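Side-chain contacts in branched-chain alpha-ketoacid decarboxylase (Lactococcus lactis, PDB 2VBF), which probably decarboxylates branched-chain and aromatic alpha-keto acids to aldehydes, with thiamine diphosphate and magnesium as cofactors: residues Ser285-Ser288 / Leu289-Val293; Lys305-Asp308 / Ser309-Gly312; Met24-Val27 / Gly28-Leu31; Thr166-Ile169 / Asp170-Leu173; Gln460-Gly463 / Leu464-Arg467. One frame throughout, in Å; residues are numbered along the deposited sequence.

Contacts 1 and 3 both lie at helix starts, where a side chain accepts backbone N-H groups. Contact 1 is partly buried, in the central domain. Contact 3 is mostly buried and belongs to the N-terminal cofactor-binding domain. Contact 4, on helix 165-179, touches contact 3 directly, but it is held by a salt bridge and apolar packing on successive turns. Contact 2 is a buried loop turn built from hydroxyls and one shared carbonyl. Contact 5 is a buried helix start in the C-terminal cofactor-binding domain, with a carboxylate, a water and a serine. Contacts 2 and 5 alone reach the second subunit.

Contact 1. Residues Ser285-Ser288 / Leu289-Val293; sequences SEIS and LKNFV
E286 OE1 accepts two bonds, one from the backbone of L289 and one from a hydroxyl. L289 N lies 3.1 Å from E286 OE1 and approaches from above the carboxylate plane, about 50° out of it. S288 OG is closer, 2.6 Å from E286 OE1, and meets the syn lone pair. The second oxygen is also used: S288 N donates to E286 OE2 at 2.9 Å, again from above the plane. The E286 chain bends at chi2 (-88°), which folds the carboxylate back over these N-H groups. E286 is thus the N-cap of helix 287-295. Its own carbonyl starts the helical ladder, with K290 N 2.9 Å from E286 O. N291 N and F292 N continue the ladder to I287 O and S288 O.

S285, just before the cap, turns its CB against the next turn. S285 CB lies 3.9 Å from K290 CB and 4.1 Å from L289 CD2. Its hydroxyl bonds back to G282 and N281. L289 and F292 pack on L277 of strand 276-279, which is an outermost strand of the central-domain sheet within this chain.

The capping carboxylate satisfies two N-H groups of the first helical turn. Its negative charge sits at the N-terminal end of the helix, where the helix dipole would probably stabilise it.

Contact 2. Residues Lys305-Asp308 / Ser309-Gly312; sequences KLTD and SSTG
The peptide carbonyl of T307 is flanked on both faces. T311 OG1 comes from one side and donates to T307 O at 2.7 Å. S310 N comes from the other and donates at 3.2 Å to T307 O. Both donors stand well above the carbonyl plane, T311 OG1 by 46° and S310 N by 63°. At the carboxylate of D308, OD1 takes a weak bond from S309 N. D308 OD2 bonds to H135 of the second subunit and to Q568.

Residues 307-310 form a type I beta turn in the loop between strands 298-302 and 323-326 of the central domain. A side-chain bond spans the same turn, with S310 OG donating to T307 OG1 at 2.7 Å.

T311 has two jobs. Its OG1 also bonds F314 N, and its methyl CG2 packs 3.6 Å from L306 CD2, the two side chains meeting at about a right angle. Replacing T311 by an alanine would probably leave T307 O without its hydroxyl donor and F314 N without its acceptor, and open a gap beside L306. On the far side of the turn, the S309 side chain lies about 9 Å from the bound thiamine diphosphate.

Contact 3. Residues Met24-Val27 / Gly28-Leu31; sequences MYTV and GDYL
D29 starts over an aromatic ring and ends on the backbone of the residue before the helix. Its CB stands over one face of Y25, 3.8 Å from the Y25 ring centroid and 18° off the ring normal, a CH-pi contact. CG follows, set beside the backbone N (chi1 -59°), which turns the carboxylate back toward T26. OD2 at the tip has three donors. T26 N lies 2.9 Å from D29 OD2, on the anti lone pair. T26 OG1 lies 2.7 Å from D29 OD2, far above the carboxylate plane. Water 1 donates to OD2 as well and bridges it to M24 O.

The exchange runs both ways, since D29 N donates to T26 OG1 at 3.2 Å. T26 and D29 therefore form a capping box at the start of helix 27-37, with T26 as the N-cap. Y25 also reaches the next turn, where its CE2 is 4.0 Å from Y30 CB. Its hydroxyl bonds D33.

An alanine at D29 would probably leave T26 N without its acceptor and the T26 hydroxyl freer to turn. With D29 in place, one carboxylate oxygen satisfies a backbone N-H and fixes a hydroxyl, while its negative charge faces the helix start, where it is likely to be favoured.

Contact 4. Residues Thr166-Ile169 / Asp170-Leu173; sequences TYEI and DRVL
E168 and R171 reach each other through bends in both chains. E168 has CG beside its backbone N and turns again at chi2 (-67°). R171 runs extended through chi2 and then bends at chi3 (66°). The two side chains lie side by side and point the same way. The guanidinium grips the carboxylate side-on, with one nitrogen for each oxygen. R171 NH2 donates to E168 OE1 at 3.0 Å, nearly straight (172°), and R171 NE donates to E168 OE2 at 3.1 Å. Both oxygens lie close to the guanidinium plane, but the carboxylate is twisted against it. V172 CG1 rests over one guanidinium face.

Other bonds tie both ends of the pair to the sheet edge. E168 OE1 also bonds T158 OG1, and R171 NH2 bonds R157 O, both on strand 156-159. Y167 has two conformers; in one its ring lies against R171 CB, so this contact is doubtful.

Elsewhere on the helix, I169 CG2 packs 3.7 Å from L173 CD1. These two side chains also lie side by side, and they pack against helix 27-37. D170 faces that helix too, with a salt bridge to R34 and a bond to Y30 OH.

Helix 165-179 is the crossover between strands 156-159 and 183-188. The paired E168 and R171 charges probably offset each other, and their bonds to T158 and R157 link the helix to strand 156-159.

Contact 5. Residues Gln460-Gly463 / Leu464-Arg467; sequences QELG and LSIR
The side chains of E461 and L464 cross obliquely, with E461 OE1 3.9 Å from L464 CD1. The E461 chain bends at chi2, which brings its carboxylate close to L464, and its oxygens also bond residues beyond the helix. OE1 bonds N69 and A70 N, and OE2 bonds N74. These residues belong to the N-terminal cofactor-binding domain, so E461 joins the two domains. Beside the carboxylate, water 2 accepts from L464 N at 3.0 Å. It also lies 3.1 Å from E461 OE1, at the start of helix 462-467.

S465 turns its hydroxyl back on the helix. OG stands between the backbone N and the carbonyl carbon (chi1 73°) and donates to L462 O at 2.7 Å. I466 N donates to the same L462 O at 3.2 Å, so this carbonyl takes two bonds. L462 CD1 runs close to the hydroxyl, 3.7 Å from S465 OG. L462 points away from the next turn and packs on M542 and W544 of strand 542-548. L462 CG and I466 CD1 only graze, 4.4 Å apart. R467 N closes the ladder on G463 O. Its guanidinium bonds G68 O, and its side chain packs on P499 of the second subunit.

S465 OG gives its proton to a main-chain carbonyl and so stays satisfied although buried. The buried E461 carboxylate accepts N-H bonds from N69, A70 and N74, which would probably stabilise its negative charge.

Contact 1. Residues Ser285-Ser288 / Leu289-Val293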
loop_
_atom_site.group_PDB
_atom_site.type_symbol
_atom_site.label_atom_id
_atom_site.label_comp_id
_atom_site.label_asym_id
_atom_site.label_seq_id
_atom_site.Cartn_x
_atom_site.Cartn_y
_atom_site.Cartn_z
ATOM N N SER A 285 -26.322 19.226 11.393
ATOM C CA SER A 285 -25.989 19.747 12.715
ATOM C C SER A 285 -27.180 19.642 13.659
ATOM O O SER A 285 -28.329 19.681 13.228
ATOM C CB SER A 285 -25.591 21.220 12.639
ATOM O OG SER A 285 -24.554 21.452 11.716
ATOM N N GLU A 286 -26.898 19.531 14.949
ATOM C CA GLU A 286 -27.931 19.720 15.963
ATOM C C GLU A 286 -28.587 21.087 15.711
ATOM O O GLU A 286 -27.899 22.054 15.364
ATOM C CB GLU A 286 -27.322 19.626 17.357
ATOM C CG GLU A 286 -28.325 19.630 18.496
ATOM C CD GLU A 286 -28.677 21.020 18.978
ATOM O OE1 GLU A 286 -27.743 21.844 19.154
ATOM O OE2 GLU A 286 -29.885 21.276 19.194
ATOM N N ILE A 287 -29.909 21.155 15.859
ATOM C CA ILE A 287 -30.684 22.333 15.440
ATOM C C ILE A 287 -30.269 23.651 16.132
ATOM O O ILE A 287 -30.065 24.669 15.455
ATOM C CB ILE A 287 -32.227 22.072 15.553
ATOM C CG1 ILE A 287 -33.034 23.191 14.900
ATOM C CG2 ILE A 287 -32.654 21.830 16.998
ATOM C CD1 ILE A 287 -32.867 23.245 13.411
ATOM N N SER A 288 -30.122 23.648 17.458
ATOM C CA SER A 288 -29.706 24.889 18.138
ATOM C C SER A 288 -28.319 25.351 17.685
ATOM O O SER A 288 -28.097 26.544 17.512
ATOM C CB SER A 288 -29.772 24.774 19.661
ATOM O OG SER A 288 -28.740 23.960 20.182
ATOM N N LEU A 289 -27.391 24.408 17.492
ATOM C CA LEU A 289 -26.057 24.737 16.979
ATOM C C LEU A 289 -26.120 25.340 15.569
ATOM O O LEU A 289 -25.536 26.388 15.300
ATOM C CB LEU A 289 -25.165 23.487 16.990
ATOM C CG LEU A 289 -23.693 23.726 16.648
ATOM C CD1 LEU A 289 -22.791 22.693 17.310
ATOM C CD2 LEU A 289 -23.493 23.729 15.154
ATOM N N LYS A 290 -26.833 24.656 14.681
ATOM C CA LYS A 290 -27.064 25.124 13.320
ATOM C C LYS A 290 -27.598 26.555 13.293
ATOM O O LYS A 290 -27.055 27.422 12.629
ATOM C CB LYS A 290 -28.065 24.203 12.639
ATOM C CG LYS A 290 -28.161 24.410 11.158
ATOM C CD LYS A 290 -28.807 23.200 10.503
ATOM C CE LYS A 290 -30.308 23.328 10.335
ATOM N NZ LYS A 290 -30.967 24.239 11.293
ATOM N N ASN A 291 -28.651 26.801 14.054
ATOM C CA ASN A 291 -29.244 28.126 14.108
ATOM C C ASN A 291 -28.289 29.208 14.620
ATOM O O ASN A 291 -28.304 30.333 14.119
ATOM C CB ASN A 291 -30.487 28.100 14.993
ATOM C CG ASN A 291 -31.630 27.298 14.386
ATOM O OD1 ASN A 291 -31.651 27.016 13.178
ATOM N ND2 ASN A 291 -32.594 26.929 15.227
ATOM N N PHE A 292 -27.465 28.860 15.609
ATOM C CA PHE A 292 -26.534 29.795 16.211
ATOM C C PHE A 292 -25.472 30.187 15.190
ATOM O O PHE A 292 -25.263 31.376 14.905
ATOM C CB PHE A 292 -25.876 29.178 17.459
ATOM C CG PHE A 292 -25.140 30.180 18.314
ATOM C CD1 PHE A 292 -25.690 30.625 19.510
ATOM C CD2 PHE A 292 -23.895 30.674 17.932
ATOM C CE1 PHE A 292 -25.025 31.548 20.301
ATOM C CE2 PHE A 292 -23.230 31.616 18.710
ATOM C CZ PHE A 292 -23.798 32.051 19.908
ATOM N N VAL A 293 -24.802 29.178 14.635
ATOM C CA VAL A 293 -23.733 29.408 13.662
ATOM C C VAL A 293 -24.220 30.215 12.463
ATOM O O VAL A 293 -23.563 31.157 12.052
ATOM C CB VAL A 293 -23.112 28.091 13.155
ATOM C CG1 VAL A 293 -22.067 28.381 12.044
ATOM C CG2 VAL A 293 -22.486 27.325 14.313
#

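Contact 2. Residues Lys305-Asp308 / Ser309-Gly312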
loop_
_atom_site.group_PDB
_atom_site.type_symbol
_atom_site.label_atom_id
_atom_site.label_comp_id
_atom_site.label_asym_id
_atom_site.label_seq_id
_atom_site.Cartn_x
_atom_site.Cartn_y
_atom_site.Cartn_z
ATOM N N LYS A 305 -11.351 23.855 6.198
ATOM C CA LYS A 305 -11.694 23.564 4.818
ATOM C C LYS A 305 -13.021 22.836 4.797
ATOM O O LYS A 305 -13.203 21.859 5.518
ATOM C CB LYS A 305 -10.617 22.762 4.079
ATOM C CG LYS A 305 -9.335 23.555 3.833
ATOM C CD LYS A 305 -8.377 22.828 2.902
ATOM C CE LYS A 305 -7.146 23.666 2.592
ATOM N NZ LYS A 305 -6.177 22.974 1.689
ATOM N N LEU A 306 -13.923 23.326 3.950
ATOM C CA LEU A 306 -15.269 22.807 3.835
ATOM C C LEU A 306 -15.327 21.680 2.801
ATOM O O LEU A 306 -15.215 21.924 1.608
ATOM C CB LEU A 306 -16.219 23.940 3.445
ATOM C CG LEU A 306 -16.216 25.100 4.457
ATOM C CD1 LEU A 306 -16.687 26.438 3.820
ATOM C CD2 LEU A 306 -17.045 24.705 5.682
ATOM N N THR A 307 -15.490 20.450 3.283
ATOM C CA THR A 307 -15.467 19.252 2.428
ATOM C C THR A 307 -16.817 18.526 2.509
ATOM O O THR A 307 -17.626 18.813 3.394
ATOM C CB THR A 307 -14.314 18.269 2.821
ATOM O OG1 THR A 307 -14.647 17.545 4.013
ATOM C CG2 THR A 307 -12.971 19.024 3.008
ATOM N N ASP A 308 -17.065 17.560 1.620
ATOM C CA ASP A 308 -18.385 16.889 1.633
ATOM C C ASP A 308 -18.741 16.272 2.994
ATOM O O ASP A 308 -19.828 16.521 3.534
ATOM C CB ASP A 308 -18.577 15.876 0.466
ATOM C CG ASP A 308 -17.571 14.724 0.454
ATOM O OD1 ASP A 308 -16.540 14.767 1.164
ATOM O OD2 ASP A 308 -17.829 13.752 -0.310
ATOM N N SER A 309 -17.820 15.512 3.576
ATOM C CA SER A 309 -18.096 14.763 4.817
ATOM C C SER A 309 -18.174 15.638 6.077
ATOM O O SER A 309 -18.688 15.189 7.108
ATOM C CB SER A 309 -17.046 13.668 5.030
ATOM O OG SER A 309 -16.974 12.805 3.908
ATOM N N SER A 310 -17.660 16.861 5.984
ATOM C CA SER A 310 -17.591 17.803 7.108
ATOM C C SER A 310 -18.588 18.964 6.984
ATOM O O SER A 310 -18.594 19.880 7.819
ATOM C CB SER A 310 -16.168 18.363 7.246
ATOM O OG SER A 310 -15.734 19.011 6.068
ATOM N N THR A 311 -19.437 18.928 5.956
ATOM C CA THR A 311 -20.461 19.960 5.749
ATOM C C THR A 311 -21.862 19.393 5.460
ATOM O O THR A 311 -22.720 20.095 4.920
ATOM C CB THR A 311 -20.064 20.948 4.614
ATOM O OG1 THR A 311 -19.960 20.250 3.363
ATOM C CG2 THR A 311 -18.756 21.645 4.943
ATOM N N GLY A 312 -22.098 18.133 5.839
ATOM C CA GLY A 312 -23.367 17.466 5.539
ATOM C C GLY A 312 -23.657 17.482 4.048
ATOM O O GLY A 312 -24.779 17.798 3.631
#

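Contact 3. Residues Met24-Val27 / Gly28-Leu31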
loop_
_atom_site.group_PDB
_atom_site.type_symbol
_atom_site.label_atom_id
_atom_site.label_comp_id
_atom_site.label_asym_id
_atom_site.label_seq_id
_atom_site.Cartn_x
_atom_site.Cartn_y
_atom_site.Cartn_z
ATOM N N MET A 24 33.894 10.488 12.421
ATOM C CA MET A 24 33.547 11.553 11.434
ATOM C C MET A 24 32.040 11.833 11.480
ATOM O O MET A 24 31.231 10.897 11.469
ATOM C CB MET A 24 33.964 11.125 10.019
ATOM C CG MET A 24 33.713 12.176 8.922
ATOM S SD MET A 24 34.227 11.671 7.250
ATOM C CE MET A 24 32.919 10.527 6.809
ATOM N N TYR A 25 31.681 13.116 11.552
ATOM C CA TYR A 25 30.278 13.562 11.457
ATOM C C TYR A 25 29.844 13.471 9.998
ATOM O O TYR A 25 30.591 13.859 9.098
ATOM C CB TYR A 25 30.128 14.998 11.985
ATOM C CG TYR A 25 28.704 15.518 12.151
ATOM C CD1 TYR A 25 28.004 15.356 13.350
ATOM C CD2 TYR A 25 28.067 16.213 11.120
ATOM C CE1 TYR A 25 26.704 15.857 13.506
ATOM C CE2 TYR A 25 26.772 16.716 11.271
ATOM C CZ TYR A 25 26.099 16.538 12.457
ATOM O OH TYR A 25 24.832 17.048 12.605
ATOM N N THR A 26 28.633 12.960 9.773
ATOM C CA THR A 26 28.171 12.605 8.440
ATOM C C THR A 26 26.837 13.271 8.084
ATOM O O THR A 26 26.134 13.813 8.946
ATOM C CB THR A 26 27.939 11.084 8.316
ATOM O OG1 THR A 26 26.857 10.705 9.180
ATOM C CG2 THR A 26 29.196 10.281 8.662
ATOM N N VAL A 27 26.470 13.154 6.812
ATOM C CA VAL A 27 25.166 13.625 6.330
ATOM C C VAL A 27 24.027 12.943 7.118
ATOM O O VAL A 27 23.044 13.588 7.498
ATOM C CB VAL A 27 25.033 13.343 4.818
ATOM C CG1 VAL A 27 23.604 13.549 4.338
ATOM C CG2 VAL A 27 26.038 14.203 4.012
ATOM N N GLY A 28 24.168 11.643 7.374
ATOM C CA GLY A 28 23.210 10.912 8.220
ATOM C C GLY A 28 23.015 11.543 9.590
ATOM O O GLY A 28 21.890 11.724 10.052
ATOM N N ASP A 29 24.126 11.889 10.240
ATOM C CA ASP A 29 24.087 12.586 11.528
ATOM C C ASP A 29 23.398 13.950 11.422
ATOM O O ASP A 29 22.609 14.322 12.285
ATOM C CB ASP A 29 25.505 12.784 12.080
ATOM C CG ASP A 29 26.249 11.477 12.274
ATOM O OD1 ASP A 29 25.690 10.549 12.892
ATOM O OD2 ASP A 29 27.393 11.361 11.793
ATOM N N TYR A 30 23.703 14.678 10.351
ATOM C CA TYR A 30 23.102 15.993 10.102
ATOM C C TYR A 30 21.575 15.902 10.017
ATOM O O TYR A 30 20.846 16.648 10.694
ATOM C CB TYR A 30 23.669 16.596 8.822
ATOM C CG TYR A 30 23.358 18.070 8.630
ATOM C CD1 TYR A 30 24.283 19.043 8.989
ATOM C CD2 TYR A 30 22.150 18.490 8.086
ATOM C CE1 TYR A 30 24.013 20.381 8.817
ATOM C CE2 TYR A 30 21.870 19.835 7.912
ATOM C CZ TYR A 30 22.805 20.779 8.284
ATOM O OH TYR A 30 22.556 22.127 8.123
ATOM N N LEU A 31 21.110 14.959 9.200
ATOM C CA LEU A 31 19.679 14.703 9.038
ATOM C C LEU A 31 19.020 14.339 10.360
ATOM O O LEU A 31 17.994 14.919 10.725
ATOM C CB LEU A 31 19.455 13.615 7.994
ATOM C CG LEU A 31 18.021 13.204 7.664
ATOM C CD1 LEU A 31 17.145 14.425 7.407
ATOM C CD2 LEU A 31 18.026 12.270 6.439
HETATM O O HOH W 1 29.353 10.433 13.378
#

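Contact 4. Residues Thr166-Ile169 / Asp170-Leu173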
loop_
_atom_site.group_PDB
_atom_site.type_symbol
_atom_site.label_atom_id
_atom_site.label_comp_id
_atom_site.label_asym_id
_atom_site.label_seq_id
_atom_site.Cartn_x
_atom_site.Cartn_y
_atom_site.Cartn_z
ATOM N N THR A 166 23.460 19.201 3.162
ATOM C CA THR A 166 23.087 20.035 4.290
ATOM C C THR A 166 22.115 21.133 3.861
ATOM O O THR A 166 21.124 21.366 4.558
ATOM C CB THR A 166 24.302 20.631 5.055
ATOM O OG1 THR A 166 25.106 21.419 4.170
ATOM C CG2 THR A 166 25.140 19.514 5.669
ATOM N N TYR A 167 22.364 21.806 2.732
ATOM C CA TYR A 167 21.449 22.864 2.275
ATOM C C TYR A 167 20.085 22.307 1.861
ATOM O O TYR A 167 19.043 22.893 2.181
ATOM C CB TYR A 167 22.007 23.680 1.100
ATOM C CG TYR A 167 20.888 24.485 0.466
ATOM C CD1 TYR A 167 20.432 25.661 1.059
ATOM C CD2 TYR A 167 20.221 24.024 -0.672
ATOM C CE1 TYR A 167 19.371 26.381 0.513
ATOM C CE2 TYR A 167 19.164 24.736 -1.225
ATOM C CZ TYR A 167 18.738 25.908 -0.627
ATOM O OH TYR A 167 17.706 26.617 -1.178
ATOM N N GLU A 168 20.102 21.174 1.162
ATOM C CA GLU A 168 18.866 20.535 0.699
ATOM C C GLU A 168 18.011 20.002 1.848
ATOM O O GLU A 168 16.781 20.178 1.865
ATOM C CB GLU A 168 19.179 19.422 -0.302
ATOM C CG GLU A 168 19.571 19.944 -1.684
ATOM C CD GLU A 168 18.426 20.631 -2.398
ATOM O OE1 GLU A 168 17.542 19.929 -2.925
ATOM O OE2 GLU A 168 18.415 21.873 -2.453
ATOM N N ILE A 169 18.653 19.366 2.819
ATOM C CA ILE A 169 17.942 18.944 4.025
ATOM C C ILE A 169 17.282 20.137 4.703
ATOM O O ILE A 169 16.102 20.100 5.052
ATOM C CB ILE A 169 18.885 18.229 5.014
ATOM C CG1 ILE A 169 19.246 16.845 4.473
ATOM C CG2 ILE A 169 18.272 18.151 6.415
ATOM C CD1 ILE A 169 20.404 16.176 5.199
ATOM N N ASP A 170 18.043 21.215 4.864
ATOM C CA ASP A 170 17.538 22.402 5.508
ATOM C C ASP A 170 16.417 23.052 4.697
ATOM O O ASP A 170 15.434 23.494 5.269
ATOM C CB ASP A 170 18.686 23.371 5.767
ATOM C CG ASP A 170 19.587 22.907 6.899
ATOM O OD1 ASP A 170 19.310 21.841 7.491
ATOM O OD2 ASP A 170 20.570 23.609 7.214
ATOM N N ARG A 171 16.552 23.033 3.376
ATOM C CA ARG A 171 15.546 23.599 2.490
ATOM C C ARG A 171 14.225 22.865 2.662
ATOM O O ARG A 171 13.191 23.487 2.859
ATOM C CB ARG A 171 15.972 23.517 1.031
ATOM C CG ARG A 171 14.910 24.079 0.055
ATOM C CD ARG A 171 15.340 24.001 -1.387
ATOM N NE ARG A 171 15.471 22.641 -1.916
ATOM C CZ ARG A 171 14.452 21.878 -2.294
ATOM N NH1 ARG A 171 13.199 22.302 -2.164
ATOM N NH2 ARG A 171 14.690 20.680 -2.792
ATOM N N VAL A 172 14.265 21.540 2.587
ATOM C CA VAL A 172 13.008 20.782 2.622
ATOM C C VAL A 172 12.384 20.801 4.025
ATOM O O VAL A 172 11.171 20.935 4.143
ATOM C CB VAL A 172 13.172 19.338 2.061
ATOM C CG1 VAL A 172 13.821 19.362 0.666
ATOM C CG2 VAL A 172 13.971 18.457 3.022
ATOM N N LEU A 173 13.192 20.711 5.083
ATOM C CA LEU A 173 12.662 20.750 6.439
ATOM C C LEU A 173 12.176 22.146 6.822
ATOM O O LEU A 173 11.253 22.287 7.616
ATOM C CB LEU A 173 13.684 20.223 7.453
ATOM C CG LEU A 173 14.105 18.762 7.266
ATOM C CD1 LEU A 173 15.113 18.346 8.318
ATOM C CD2 LEU A 173 12.905 17.820 7.304
#

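Contact 5. Residues Gln460-Gly463 / Leu464-Arg467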
loop_
_atom_site.group_PDB
_atom_site.type_symbol
_atom_site.label_atom_id
_atom_site.label_comp_id
_atom_site.label_asym_id
_atom_site.label_seq_id
_atom_site.Cartn_x
_atom_site.Cartn_y
_atom_site.Cartn_z
ATOM N N GLN A 460 -1.669 -6.032 10.503
ATOM C CA GLN A 460 -0.335 -6.556 10.827
ATOM C C GLN A 460 0.459 -5.700 11.808
ATOM O O GLN A 460 1.442 -6.200 12.384
ATOM C CB GLN A 460 0.500 -6.881 9.582
ATOM C CG GLN A 460 0.589 -5.776 8.546
ATOM C CD GLN A 460 -0.518 -5.879 7.522
ATOM O OE1 GLN A 460 -1.559 -5.219 7.632
ATOM N NE2 GLN A 460 -0.324 -6.748 6.551
ATOM N N GLU A 461 0.052 -4.448 12.050
ATOM C CA GLU A 461 0.761 -3.631 13.062
ATOM C C GLU A 461 0.418 -4.033 14.507
ATOM O O GLU A 461 0.959 -3.475 15.463
ATOM C CB GLU A 461 0.546 -2.135 12.862
ATOM C CG GLU A 461 1.032 -1.594 11.500
ATOM C CD GLU A 461 2.370 -2.138 11.043
ATOM O OE1 GLU A 461 3.339 -2.048 11.822
ATOM O OE2 GLU A 461 2.461 -2.656 9.899
ATOM N N LEU A 462 -0.483 -4.999 14.670
ATOM C CA LEU A 462 -0.675 -5.650 15.965
ATOM C C LEU A 462 0.678 -6.131 16.534
ATOM O O LEU A 462 0.931 -5.982 17.725
ATOM C CB LEU A 462 -1.669 -6.810 15.808
ATOM C CG LEU A 462 -2.434 -7.413 16.978
ATOM C CD1 LEU A 462 -2.812 -6.406 18.037
ATOM C CD2 LEU A 462 -3.681 -8.114 16.426
ATOM N N GLY A 463 1.564 -6.673 15.695
ATOM C CA GLY A 463 2.886 -7.108 16.150
ATOM C C GLY A 463 3.680 -5.997 16.819
ATOM O O GLY A 463 4.216 -6.165 17.915
ATOM N N LEU A 464 3.755 -4.852 16.144
ATOM C CA LEU A 464 4.398 -3.668 16.689
ATOM C C LEU A 464 3.809 -3.255 18.036
ATOM O O LEU A 464 4.545 -2.928 18.963
ATOM C CB LEU A 464 4.275 -2.524 15.674
ATOM C CG LEU A 464 4.829 -1.146 16.049
ATOM C CD1 LEU A 464 5.102 -0.320 14.778
ATOM C CD2 LEU A 464 3.902 -0.387 16.992
ATOM N N SER A 465 2.484 -3.255 18.143
ATOM C CA SER A 465 1.833 -2.795 19.370
ATOM C C SER A 465 2.263 -3.660 20.562
ATOM O O SER A 465 2.427 -3.159 21.671
ATOM C CB SER A 465 0.302 -2.756 19.227
ATOM O OG SER A 465 -0.284 -4.045 19.214
ATOM N N ILE A 466 2.467 -4.942 20.300
ATOM C CA ILE A 466 2.847 -5.917 21.320
ATOM C C ILE A 466 4.306 -5.718 21.693
ATOM O O ILE A 466 4.642 -5.585 22.887
ATOM C CB ILE A 466 2.600 -7.361 20.806
ATOM C CG1 ILE A 466 1.087 -7.596 20.651
ATOM C CG2 ILE A 466 3.200 -8.396 21.753
ATOM C CD1 ILE A 466 0.706 -8.799 19.798
ATOM N N ARG A 467 5.168 -5.647 20.681
ATOM C CA ARG A 467 6.596 -5.424 20.896
ATOM C C ARG A 467 6.876 -4.133 21.663
ATOM O O ARG A 467 7.709 -4.127 22.570
ATOM C CB ARG A 467 7.366 -5.393 19.568
ATOM C CG ARG A 467 8.870 -5.207 19.728
ATOM C CD ARG A 467 9.554 -4.995 18.389
ATOM N NE ARG A 467 9.109 -3.725 17.811
ATOM C CZ ARG A 467 8.875 -3.487 16.523
ATOM N NH1 ARG A 467 9.021 -4.432 15.599
ATOM N NH2 ARG A 467 8.452 -2.276 16.165
HETATM O O HOH W 2 4.113 -4.743 13.133
#